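Local coordinates for plantazolicin methyltransferase BamL (Bacillus amyloliquefaciens subsp. plantarum, PDB 5DLY), which probably transfers methyl groups from S-adenosylmethionine to the amino end of plantazolicin precursors, and is seen here with S-adenosyl-L-homocysteine and a monoazolic substrate analogue, at residues T47-F56 against L258-K266; L161-L170 against K183-E194. All blocks are in the same frame, centred on the assembly; numbering follows the deposited sequence.

Strand 258-265 connects the two contacts. Its middle and C-terminal part packs against the C-terminal end of helix 23-56 in contact 1, while its first residue, Leu258, touches contact 2: Leu258 CD1 lies 3.4 Å from Leu161 O, and Leu258 CD2 sits 3.6 Å from Met192 CE. The contact centres are about 24 Å apart, and along the chain 161-170 and 183-194 both fall between the two segments of contact 1. Contact 2 forms part of the wall of the substrate-analogue pocket, with the side chain of Gln185 about 7 Å from S-adenosyl-L-homocysteine. Contact 1 is structural packing away from the binding residues.

Contact 1: residues T47-F56 against L258-K266; sequences TFLSFYSSKF and LHGWIIKNK
This is an apolar helix-on-sheet contact: the last turns of helix 23-56 lie along strand 258-265, axes 11.3 Å apart and inclined by only 27°, with no hydrogen bond crossing between them. Trp261 and Phe51 carry it. The two side chains overlap head to tail, and the Phe51 ring makes an offset stack with the six-membered ring of Trp261, centroids 4.5 Å apart and planes at 28°. Phe51 gets there with CG anti to its own backbone N (chi1 179°), which sends the ring toward the strand. Thr47 CG2 meets the indole at its edge, 3.7 Å from Trp261 CZ2, while the indole NE1 is bonded to Gly219 O and the ring also stacks with Tyr157 and Phe221. Two residues further along the strand, Ile263 CD1 lies 3.6 Å from Phe51 CZ. At the far end Phe56 presents its ring edge to the amide of Asn265, the two planes nearly perpendicular, and Phe56 CZ comes 3.6 Å from Lys264 O. Strand 258-265 runs antiparallel between 154-160 and 209-214, the seventh strand in the 3-2-1-4-5-7-6 order of the Rossmann-like class I methyltransferase fold.

Contact 2: residues L161-L170 against K183-E194; sequences LDRNSLGEGL and KDQYRASLTMEE. With 5D7 (prop-2-en-1-yl 2-[(1S)-1-amino-4-carbamimidamidobutyl]-1,3-thiazole-4-carboxylate), chain B.
Arg163 holds CG anti to its backbone N (chi1 -178°) and bends at chi3 (83°), which carries its guanidinium along Ser189 to Glu194; Tyr186, with CG anti to its carbonyl carbon, lays its ring between Leu161 and Leu166. The contact combines a capping box, Thr191 with Glu194 at the start of helix 192-203, with one wall of the substrate-analogue pocket in this methyltransferase. Arg163 grips the Glu194 carboxylate end-on, NH2 to OE1 at 2.8 Å and NH1 to OE2 at 3.1 Å, and NH2 also gives a bond to Ser189 O in the carbonyl plane. Thr191 CG2 covers one face of the guanidinium. Glu194 OE1 accepts from Thr191 N as well, while Thr191 OG1 accepts from Glu194 N, so the charge pair and the helix cap share one carboxylate. Arg163 N donates a nearly straight backbone bond to Leu190 O, 2.9 Å away, and Asp162 OD1 closes an Asx turn by accepting from Asn164 N. The Tyr186 ring is sandwiched: Leu161 CD1 stands almost on the ring normal, 4.0 Å from the centroid, and Leu166 CA covers the opposite face. Gly169 CA reaches to 3.4 Å from Tyr186 OH, and a water joins that hydroxyl to Gly169 O. On the pocket side, Leu161 CD2 packs against the ester carbon C6 of 5D7. The guanidine of 5D7 donates through NH1 to Gln185 O at 2.9 Å, and through NH2 to Ser189 OG, which itself donates to Gln185 O.

Contact 1: residues T47-F56 against L258-K266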
loop_
_atom_site.group_PDB
_atom_site.type_symbol
_atom_site.label_atom_id
_atom_site.label_comp_id
_atom_site.label_asym_id
_atom_site.label_seq_id
_atom_site.Cartn_x
_atom_site.Cartn_y
_atom_site.Cartn_z
ATOM N N THR A 47 7.151 -3.479 8.296
ATOM C CA THR A 47 6.865 -4.842 7.873
ATOM C C THR A 47 7.650 -5.128 6.603
ATOM O O THR A 47 8.333 -6.143 6.536
ATOM C CB THR A 47 5.357 -5.085 7.678
ATOM O OG1 THR A 47 4.694 -4.954 8.937
ATOM C CG2 THR A 47 5.075 -6.488 7.131
ATOM N N PHE A 48 7.608 -4.230 5.615
ATOM C CA PHE A 48 8.367 -4.527 4.402
ATOM C C PHE A 48 9.879 -4.446 4.602
ATOM O O PHE A 48 10.619 -5.209 3.990
ATOM C CB PHE A 48 7.849 -3.820 3.125
ATOM C CG PHE A 48 8.135 -2.333 3.034
ATOM C CD1 PHE A 48 9.438 -1.841 2.921
ATOM C CD2 PHE A 48 7.078 -1.434 2.941
ATOM C CE1 PHE A 48 9.668 -0.472 2.776
ATOM C CE2 PHE A 48 7.301 -0.070 2.791
ATOM C CZ PHE A 48 8.599 0.410 2.718
ATOM N N LEU A 49 10.328 -3.549 5.482
ATOM C CA LEU A 49 11.757 -3.475 5.808
ATOM C C LEU A 49 12.242 -4.721 6.530
ATOM O O LEU A 49 13.332 -5.231 6.238
ATOM C CB LEU A 49 12.069 -2.216 6.604
ATOM C CG LEU A 49 11.879 -0.915 5.829
ATOM C CD1 LEU A 49 12.046 0.262 6.768
ATOM C CD2 LEU A 49 12.836 -0.814 4.649
ATOM N N SER A 50 11.435 -5.224 7.460
ATOM C CA SER A 50 11.803 -6.441 8.170
ATOM C C SER A 50 11.818 -7.631 7.220
ATOM O O SER A 50 12.724 -8.460 7.283
ATOM C CB SER A 50 10.858 -6.701 9.338
ATOM O OG SER A 50 11.189 -7.932 9.966
ATOM N N PHE A 51 10.826 -7.697 6.331
ATOM C CA PHE A 51 10.756 -8.759 5.337
ATOM C C PHE A 51 12.000 -8.755 4.460
ATOM O O PHE A 51 12.620 -9.804 4.255
ATOM C CB PHE A 51 9.497 -8.631 4.463
ATOM C CG PHE A 51 9.392 -9.687 3.398
ATOM C CD1 PHE A 51 9.957 -9.484 2.130
ATOM C CD2 PHE A 51 8.728 -10.889 3.647
ATOM C CE1 PHE A 51 9.864 -10.463 1.143
ATOM C CE2 PHE A 51 8.634 -11.871 2.658
ATOM C CZ PHE A 51 9.204 -11.655 1.411
ATOM N N TYR A 52 12.372 -7.571 3.972
ATOM C CA TYR A 52 13.474 -7.447 3.022
ATOM C C TYR A 52 14.802 -7.915 3.630
ATOM O O TYR A 52 15.527 -8.718 3.019
ATOM C CB TYR A 52 13.570 -6.018 2.439
ATOM C CG TYR A 52 14.408 -5.982 1.182
ATOM C CD1 TYR A 52 15.801 -5.880 1.256
ATOM C CD2 TYR A 52 13.820 -6.102 -0.077
ATOM C CE1 TYR A 52 16.583 -5.890 0.113
ATOM C CE2 TYR A 52 14.597 -6.100 -1.230
ATOM C CZ TYR A 52 15.974 -6.003 -1.124
ATOM O OH TYR A 52 16.752 -6.016 -2.262
ATOM N N SER A 53 15.095 -7.429 4.832
ATOM C CA SER A 53 16.312 -7.808 5.564
ATOM C C SER A 53 16.356 -9.295 5.905
ATOM O O SER A 53 17.409 -9.926 5.797
ATOM C CB SER A 53 16.465 -6.977 6.840
ATOM O OG SER A 53 17.106 -5.742 6.576
ATOM N N SER A 54 15.215 -9.850 6.307
ATOM C CA SER A 54 15.113 -11.270 6.635
ATOM C C SER A 54 15.368 -12.134 5.396
ATOM O O SER A 54 16.176 -13.069 5.436
ATOM C CB SER A 54 13.739 -11.580 7.248
ATOM O OG SER A 54 13.592 -12.959 7.527
ATOM N N LYS A 55 14.702 -11.789 4.298
ATOM C CA LYS A 55 14.779 -12.556 3.057
ATOM C C LYS A 55 16.122 -12.385 2.344
ATOM O O LYS A 55 16.712 -13.368 1.890
ATOM C CB LYS A 55 13.616 -12.181 2.125
ATOM C CG LYS A 55 13.544 -12.961 0.821
ATOM C CD LYS A 55 12.755 -14.254 0.933
ATOM C CE LYS A 55 12.626 -14.915 -0.431
ATOM N NZ LYS A 55 11.897 -16.211 -0.386
ATOM N N PHE A 56 16.617 -11.153 2.254
ATOM C CA PHE A 56 17.758 -10.874 1.369
ATOM C C PHE A 56 19.070 -10.490 2.060
ATOM O O PHE A 56 20.090 -10.315 1.390
ATOM C CB PHE A 56 17.373 -9.839 0.298
ATOM C CG PHE A 56 16.165 -10.227 -0.522
ATOM C CD1 PHE A 56 16.177 -11.369 -1.328
ATOM C CD2 PHE A 56 15.010 -9.445 -0.491
ATOM C CE1 PHE A 56 15.069 -11.715 -2.088
ATOM C CE2 PHE A 56 13.898 -9.789 -1.248
ATOM C CZ PHE A 56 13.926 -10.926 -2.049
ATOM N N LEU A 258 -6.435 -6.411 3.710
ATOM C CA LEU A 258 -5.742 -7.291 2.765
ATOM C C LEU A 258 -4.251 -6.965 2.749
ATOM O O LEU A 258 -3.871 -5.786 2.663
ATOM C CB LEU A 258 -6.305 -7.101 1.360
ATOM C CG LEU A 258 -7.813 -7.232 1.145
ATOM C CD1 LEU A 258 -8.138 -6.954 -0.313
ATOM C CD2 LEU A 258 -8.266 -8.628 1.527
ATOM N N HIS A 259 -3.415 -8.001 2.848
ATOM C CA HIS A 259 -1.963 -7.863 2.736
ATOM C C HIS A 259 -1.489 -8.781 1.628
ATOM O O HIS A 259 -1.750 -9.980 1.669
ATOM C CB HIS A 259 -1.278 -8.253 4.049
ATOM C CG HIS A 259 -1.760 -7.477 5.227
ATOM N ND1 HIS A 259 -2.938 -7.777 5.873
ATOM C CD2 HIS A 259 -1.233 -6.408 5.876
ATOM C CE1 HIS A 259 -3.125 -6.922 6.860
ATOM N NE2 HIS A 259 -2.101 -6.093 6.895
ATOM N N GLY A 260 -0.821 -8.221 0.624
ATOM C CA GLY A 260 -0.370 -9.007 -0.527
ATOM C C GLY A 260 1.085 -8.738 -0.827
ATOM O O GLY A 260 1.541 -7.594 -0.723
ATOM N N TRP A 261 1.822 -9.799 -1.152
ATOM C CA TRP A 261 3.221 -9.694 -1.547
ATOM C C TRP A 261 3.434 -10.339 -2.896
ATOM O O TRP A 261 2.913 -11.434 -3.162
ATOM C CB TRP A 261 4.153 -10.403 -0.551
ATOM C CG TRP A 261 4.020 -9.976 0.873
ATOM C CD1 TRP A 261 3.056 -10.362 1.752
ATOM C CD2 TRP A 261 4.892 -9.093 1.586
ATOM N NE1 TRP A 261 3.258 -9.764 2.972
ATOM C CE2 TRP A 261 4.386 -8.988 2.903
ATOM C CE3 TRP A 261 6.065 -8.394 1.249
ATOM C CZ2 TRP A 261 4.993 -8.190 3.877
ATOM C CZ3 TRP A 261 6.672 -7.597 2.221
ATOM C CH2 TRP A 261 6.131 -7.502 3.520
ATOM N N ILE A 262 4.190 -9.647 -3.746
ATOM C CA ILE A 262 4.721 -10.204 -4.979
ATOM C C ILE A 262 6.239 -10.182 -4.803
ATOM O O ILE A 262 6.851 -9.112 -4.699
ATOM C CB ILE A 262 4.247 -9.399 -6.208
ATOM C CG1 ILE A 262 2.739 -9.573 -6.408
ATOM C CG2 ILE A 262 4.944 -9.862 -7.480
ATOM C CD1 ILE A 262 2.097 -8.457 -7.210
ATOM N N ILE A 263 6.833 -11.371 -4.733
ATOM C CA ILE A 263 8.225 -11.534 -4.308
ATOM C C ILE A 263 9.076 -12.065 -5.458
ATOM O O ILE A 263 8.756 -13.099 -6.037
ATOM C CB ILE A 263 8.314 -12.504 -3.105
ATOM C CG1 ILE A 263 7.540 -11.939 -1.909
ATOM C CG2 ILE A 263 9.769 -12.780 -2.723
ATOM C CD1 ILE A 263 6.883 -13.001 -1.049
ATOM N N LYS A 264 10.138 -11.345 -5.796
ATOM C CA LYS A 264 11.064 -11.817 -6.824
ATOM C C LYS A 264 12.419 -12.172 -6.218
ATOM O O LYS A 264 13.048 -11.370 -5.516
ATOM C CB LYS A 264 11.210 -10.809 -7.979
ATOM C CG LYS A 264 12.044 -11.329 -9.147
ATOM C CD LYS A 264 12.019 -10.357 -10.312
ATOM C CE LYS A 264 12.832 -10.878 -11.490
ATOM N NZ LYS A 264 12.552 -10.085 -12.717
ATOM N N ASN A 265 12.861 -13.389 -6.508
ATOM C CA ASN A 265 14.156 -13.866 -6.062
ATOM C C ASN A 265 14.812 -14.657 -7.188
ATOM O O ASN A 265 14.566 -15.857 -7.345
ATOM C CB ASN A 265 14.007 -14.717 -4.799
ATOM C CG ASN A 265 15.341 -15.064 -4.156
ATOM O OD1 ASN A 265 16.393 -14.548 -4.536
ATOM N ND2 ASN A 265 15.299 -15.944 -3.166
ATOM N N LYS A 266 15.634 -13.965 -7.974
ATOM C CA LYS A 266 16.333 -14.576 -9.107
ATOM C C LYS A 266 17.460 -15.493 -8.637
ATOM O O LYS A 266 18.320 -15.081 -7.862
ATOM C CB LYS A 266 16.871 -13.492 -10.045
ATOM C CG LYS A 266 17.572 -14.009 -11.293
ATOM C CD LYS A 266 17.610 -12.933 -12.366
ATOM C CE LYS A 266 18.430 -13.358 -13.573
ATOM N NZ LYS A 266 18.257 -12.383 -14.687
#

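Contact 2: residues L161-L170 against K183-E194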
loop_
_atom_site.group_PDB
_atom_site.type_symbol
_atom_site.label_atom_id
_atom_site.label_comp_id
_atom_site.label_asym_id
_atom_site.label_seq_id
_atom_site.Cartn_x
_atom_site.Cartn_y
_atom_site.Cartn_z
ATOM N N LEU A 161 -8.021 -2.104 1.821
ATOM C CA LEU A 161 -9.310 -2.491 2.388
ATOM C C LEU A 161 -9.827 -3.794 1.794
ATOM O O LEU A 161 -9.605 -4.077 0.613
ATOM C CB LEU A 161 -10.346 -1.407 2.104
ATOM C CG LEU A 161 -10.060 -0.006 2.636
ATOM C CD1 LEU A 161 -11.167 0.939 2.186
ATOM C CD2 LEU A 161 -9.931 -0.006 4.146
ATOM N N ASP A 162 -10.528 -4.567 2.625
ATOM C CA ASP A 162 -11.265 -5.750 2.180
ATOM C C ASP A 162 -12.726 -5.347 2.071
ATOM O O ASP A 162 -13.296 -4.843 3.039
ATOM C CB ASP A 162 -11.103 -6.872 3.215
ATOM C CG ASP A 162 -11.692 -8.204 2.761
ATOM O OD1 ASP A 162 -12.673 -8.224 1.994
ATOM O OD2 ASP A 162 -11.164 -9.240 3.218
ATOM N N ARG A 163 -13.331 -5.581 0.905
ATOM C CA ARG A 163 -14.738 -5.217 0.685
ATOM C C ARG A 163 -15.683 -5.827 1.731
ATOM O O ARG A 163 -16.690 -5.206 2.103
ATOM C CB ARG A 163 -15.187 -5.581 -0.739
ATOM C CG ARG A 163 -16.627 -5.192 -1.054
ATOM C CD ARG A 163 -16.928 -5.246 -2.545
ATOM N NE ARG A 163 -17.256 -6.597 -3.012
ATOM C CZ ARG A 163 -16.448 -7.374 -3.732
ATOM N NH1 ARG A 163 -16.854 -8.583 -4.108
ATOM N NH2 ARG A 163 -15.233 -6.960 -4.078
ATOM N N ASN A 164 -15.343 -7.021 2.212
ATOM C CA ASN A 164 -16.177 -7.725 3.190
ATOM C C ASN A 164 -16.164 -7.062 4.568
ATOM O O ASN A 164 -16.955 -7.422 5.438
ATOM C CB ASN A 164 -15.780 -9.205 3.294
ATOM C CG ASN A 164 -16.159 -10.019 2.057
ATOM O OD1 ASN A 164 -15.451 -10.954 1.685
ATOM N ND2 ASN A 164 -17.275 -9.677 1.430
ATOM N N SER A 165 -15.272 -6.086 4.754
ATOM C CA SER A 165 -15.131 -5.375 6.032
ATOM C C SER A 165 -15.949 -4.082 6.151
ATOM O O SER A 165 -15.822 -3.363 7.150
ATOM C CB SER A 165 -13.653 -5.056 6.296
ATOM O OG SER A 165 -12.907 -6.234 6.520
ATOM N N LEU A 166 -16.781 -3.790 5.146
ATOM C CA LEU A 166 -17.550 -2.536 5.092
ATOM C C LEU A 166 -18.291 -2.237 6.400
ATOM O O LEU A 166 -18.152 -1.146 6.964
ATOM C CB LEU A 166 -18.531 -2.544 3.908
ATOM C CG LEU A 166 -19.472 -1.351 3.646
ATOM C CD1 LEU A 166 -18.862 0.012 3.965
ATOM C CD2 LEU A 166 -19.965 -1.381 2.204
ATOM N N GLY A 167 -19.061 -3.216 6.868
ATOM C CA GLY A 167 -19.882 -3.067 8.068
ATOM C C GLY A 167 -19.105 -2.555 9.263
ATOM O O GLY A 167 -19.495 -1.566 9.890
ATOM N N GLU A 168 -17.993 -3.223 9.559
ATOM C CA GLU A 168 -17.117 -2.856 10.670
ATOM C C GLU A 168 -16.343 -1.586 10.346
ATOM O O GLU A 168 -16.023 -0.796 11.240
ATOM C CB GLU A 168 -16.127 -3.984 10.966
ATOM C CG GLU A 168 -16.679 -5.389 10.767
ATOM C CD GLU A 168 -15.599 -6.387 10.384
ATOM O OE1 GLU A 168 -15.816 -7.156 9.418
ATOM O OE2 GLU A 168 -14.531 -6.399 11.039
ATOM N N GLY A 169 -16.046 -1.400 9.061
ATOM C CA GLY A 169 -15.279 -0.252 8.592
ATOM C C GLY A 169 -15.973 1.075 8.818
ATOM O O GLY A 169 -15.319 2.102 8.932
ATOM N N LEU A 170 -17.301 1.054 8.902
ATOM C CA LEU A 170 -18.069 2.281 9.106
ATOM C C LEU A 170 -18.012 2.829 10.536
ATOM O O LEU A 170 -18.366 3.991 10.768
ATOM C CB LEU A 170 -19.527 2.086 8.667
ATOM C CG LEU A 170 -19.804 1.914 7.166
ATOM C CD1 LEU A 170 -21.283 1.639 6.912
ATOM C CD2 LEU A 170 -19.339 3.125 6.372
ATOM N N LYS A 183 -18.156 4.166 2.629
ATOM C CA LYS A 183 -19.003 3.289 1.814
ATOM C C LYS A 183 -18.446 3.175 0.394
ATOM O O LYS A 183 -18.304 2.066 -0.134
ATOM C CB LYS A 183 -20.455 3.783 1.767
ATOM C CG LYS A 183 -21.280 3.496 3.011
ATOM C CD LYS A 183 -22.728 3.880 2.745
ATOM C CE LYS A 183 -23.515 4.072 4.027
ATOM N NZ LYS A 183 -24.756 4.856 3.753
ATOM N N ASP A 184 -18.143 4.319 -0.224
ATOM C CA ASP A 184 -17.537 4.329 -1.555
ATOM C C ASP A 184 -16.179 3.611 -1.587
ATOM O O ASP A 184 -15.892 2.866 -2.529
ATOM C CB ASP A 184 -17.381 5.754 -2.083
ATOM C CG ASP A 184 -18.683 6.346 -2.598
ATOM O OD1 ASP A 184 -19.694 5.613 -2.732
ATOM O OD2 ASP A 184 -18.674 7.552 -2.891
ATOM N N GLN A 185 -15.363 3.816 -0.555
ATOM C CA GLN A 185 -14.045 3.167 -0.506
ATOM C C GLN A 185 -14.163 1.640 -0.421
ATOM O O GLN A 185 -13.490 0.918 -1.163
ATOM C CB GLN A 185 -13.174 3.712 0.635
ATOM C CG GLN A 185 -12.827 5.196 0.553
ATOM C CD GLN A 185 -12.386 5.636 -0.839
ATOM O OE1 GLN A 185 -12.950 6.563 -1.432
ATOM N NE2 GLN A 185 -11.386 4.961 -1.371
ATOM N N TYR A 186 -15.000 1.146 0.492
ATOM C CA TYR A 186 -15.179 -0.299 0.632
ATOM C C TYR A 186 -15.832 -0.954 -0.579
ATOM O O TYR A 186 -15.446 -2.056 -0.951
ATOM C CB TYR A 186 -15.916 -0.667 1.930
ATOM C CG TYR A 186 -15.031 -0.576 3.153
ATOM C CD1 TYR A 186 -14.217 -1.647 3.537
ATOM C CD2 TYR A 186 -14.993 0.590 3.921
ATOM C CE1 TYR A 186 -13.401 -1.556 4.660
ATOM C CE2 TYR A 186 -14.174 0.694 5.035
ATOM C CZ TYR A 186 -13.379 -0.377 5.399
ATOM O OH TYR A 186 -12.577 -0.255 6.510
ATOM N N ARG A 187 -16.793 -0.267 -1.202
ATOM C CA ARG A 187 -17.468 -0.792 -2.393
ATOM C C ARG A 187 -16.490 -0.990 -3.562
ATOM O O ARG A 187 -16.659 -1.903 -4.373
ATOM C CB ARG A 187 -18.619 0.135 -2.817
ATOM C CG ARG A 187 -19.684 -0.540 -3.676
ATOM C CD ARG A 187 -20.670 0.445 -4.306
ATOM N NE ARG A 187 -21.306 1.334 -3.329
ATOM C CZ ARG A 187 -21.084 2.645 -3.246
ATOM N NH1 ARG A 187 -20.253 3.237 -4.099
ATOM N NH2 ARG A 187 -21.702 3.369 -2.319
ATOM N N ALA A 188 -15.456 -0.151 -3.622
ATOM C CA ALA A 188 -14.438 -0.247 -4.670
ATOM C C ALA A 188 -13.396 -1.325 -4.388
ATOM O O ALA A 188 -12.596 -1.661 -5.263
ATOM C CB ALA A 188 -13.750 1.097 -4.857
ATOM N N SER A 189 -13.401 -1.861 -3.172
ATOM C CA SER A 189 -12.336 -2.775 -2.742
ATOM C C SER A 189 -12.522 -4.198 -3.255
ATOM O O SER A 189 -13.622 -4.587 -3.656
ATOM C CB SER A 189 -12.250 -2.801 -1.215
ATOM O OG SER A 189 -12.137 -1.481 -0.708
ATOM N N LEU A 190 -11.435 -4.969 -3.239
ATOM C CA LEU A 190 -11.505 -6.390 -3.542
ATOM C C LEU A 190 -11.778 -7.166 -2.261
ATOM O O LEU A 190 -11.564 -6.663 -1.151
ATOM C CB LEU A 190 -10.192 -6.876 -4.159
ATOM C CG LEU A 190 -9.785 -6.228 -5.492
ATOM C CD1 LEU A 190 -8.365 -6.621 -5.861
ATOM C CD2 LEU A 190 -10.755 -6.538 -6.627
ATOM N N THR A 191 -12.243 -8.399 -2.421
ATOM C CA THR A 191 -12.293 -9.348 -1.323
ATOM C C THR A 191 -10.982 -10.123 -1.298
ATOM O O THR A 191 -10.217 -10.110 -2.266
ATOM C CB THR A 191 -13.438 -10.365 -1.489
ATOM O OG1 THR A 191 -13.249 -11.088 -2.713
ATOM C CG2 THR A 191 -14.789 -9.675 -1.507
ATOM N N MET A 192 -10.727 -10.806 -0.187
ATOM C CA MET A 192 -9.577 -11.687 -0.078
ATOM C C MET A 192 -9.490 -12.675 -1.248
ATOM O O MET A 192 -8.429 -12.838 -1.853
ATOM C CB MET A 192 -9.633 -12.442 1.250
ATOM C CG MET A 192 -8.528 -13.462 1.417
ATOM S SD MET A 192 -6.929 -12.718 1.082
ATOM C CE MET A 192 -6.740 -11.690 2.534
ATOM N N GLU A 193 -10.615 -13.322 -1.547
ATOM C CA GLU A 193 -10.717 -14.270 -2.649
ATOM C C GLU A 193 -10.295 -13.650 -3.989
ATOM O O GLU A 193 -9.493 -14.235 -4.727
ATOM C CB GLU A 193 -12.156 -14.793 -2.722
ATOM C CG GLU A 193 -12.449 -15.728 -3.877
ATOM C CD GLU A 193 -13.920 -16.084 -3.953
ATOM O OE1 GLU A 193 -14.709 -15.288 -4.511
ATOM O OE2 GLU A 193 -14.281 -17.165 -3.451
ATOM N N GLU A 194 -10.824 -12.467 -4.294
ATOM C CA GLU A 194 -10.522 -11.783 -5.554
ATOM C C GLU A 194 -9.066 -11.352 -5.632
ATOM O O GLU A 194 -8.447 -11.438 -6.690
ATOM C CB GLU A 194 -11.423 -10.565 -5.749
ATOM C CG GLU A 194 -12.882 -10.906 -6.009
ATOM C CD GLU A 194 -13.801 -9.719 -5.823
ATOM O OE1 GLU A 194 -13.363 -8.687 -5.259
ATOM O OE2 GLU A 194 -14.975 -9.809 -6.245
HETATM O O9 5D7 B . -7.169 2.074 5.864
HETATM C C6 5D7 B . -8.290 2.558 5.906
HETATM O O7 5D7 B . -9.198 2.239 6.980
HETATM C C8 5D7 B . -8.881 1.252 7.966
HETATM C C2 5D7 B . -8.758 3.516 4.876
HETATM N N3 5D7 B . -7.919 4.047 3.946
HETATM C C4 5D7 B . -8.488 4.905 3.088
HETATM S S5 5D7 B . -10.168 5.067 3.490
HETATM C C1 5D7 B . -10.086 3.961 4.811
HETATM C CA 5D7 B . -7.906 5.673 1.968
HETATM N N 5D7 B . -6.457 5.527 2.039
HETATM C CB 5D7 B . -8.435 5.199 0.606
HETATM C CG 5D7 B . -8.538 3.681 0.419
HETATM C CD 5D7 B . -8.343 3.347 -1.052
HETATM N NE 5D7 B . -8.578 1.923 -1.254
HETATM C CZ 5D7 B . -9.731 1.298 -1.499
HETATM N NH2 5D7 B . -9.748 0.045 -1.642
HETATM N NH1 5D7 B . -10.814 1.956 -1.614
HETATM C C3 5D7 B . -10.062 1.114 8.892
HETATM C C5 5D7 B . -9.894 0.851 10.173
HETATM O O HOH W 1 -9.033 -3.744 -2.103
HETATM O O HOH W 2 -12.678 -11.329 2.313
HETATM O O HOH W 3 -12.706 2.233 7.878
#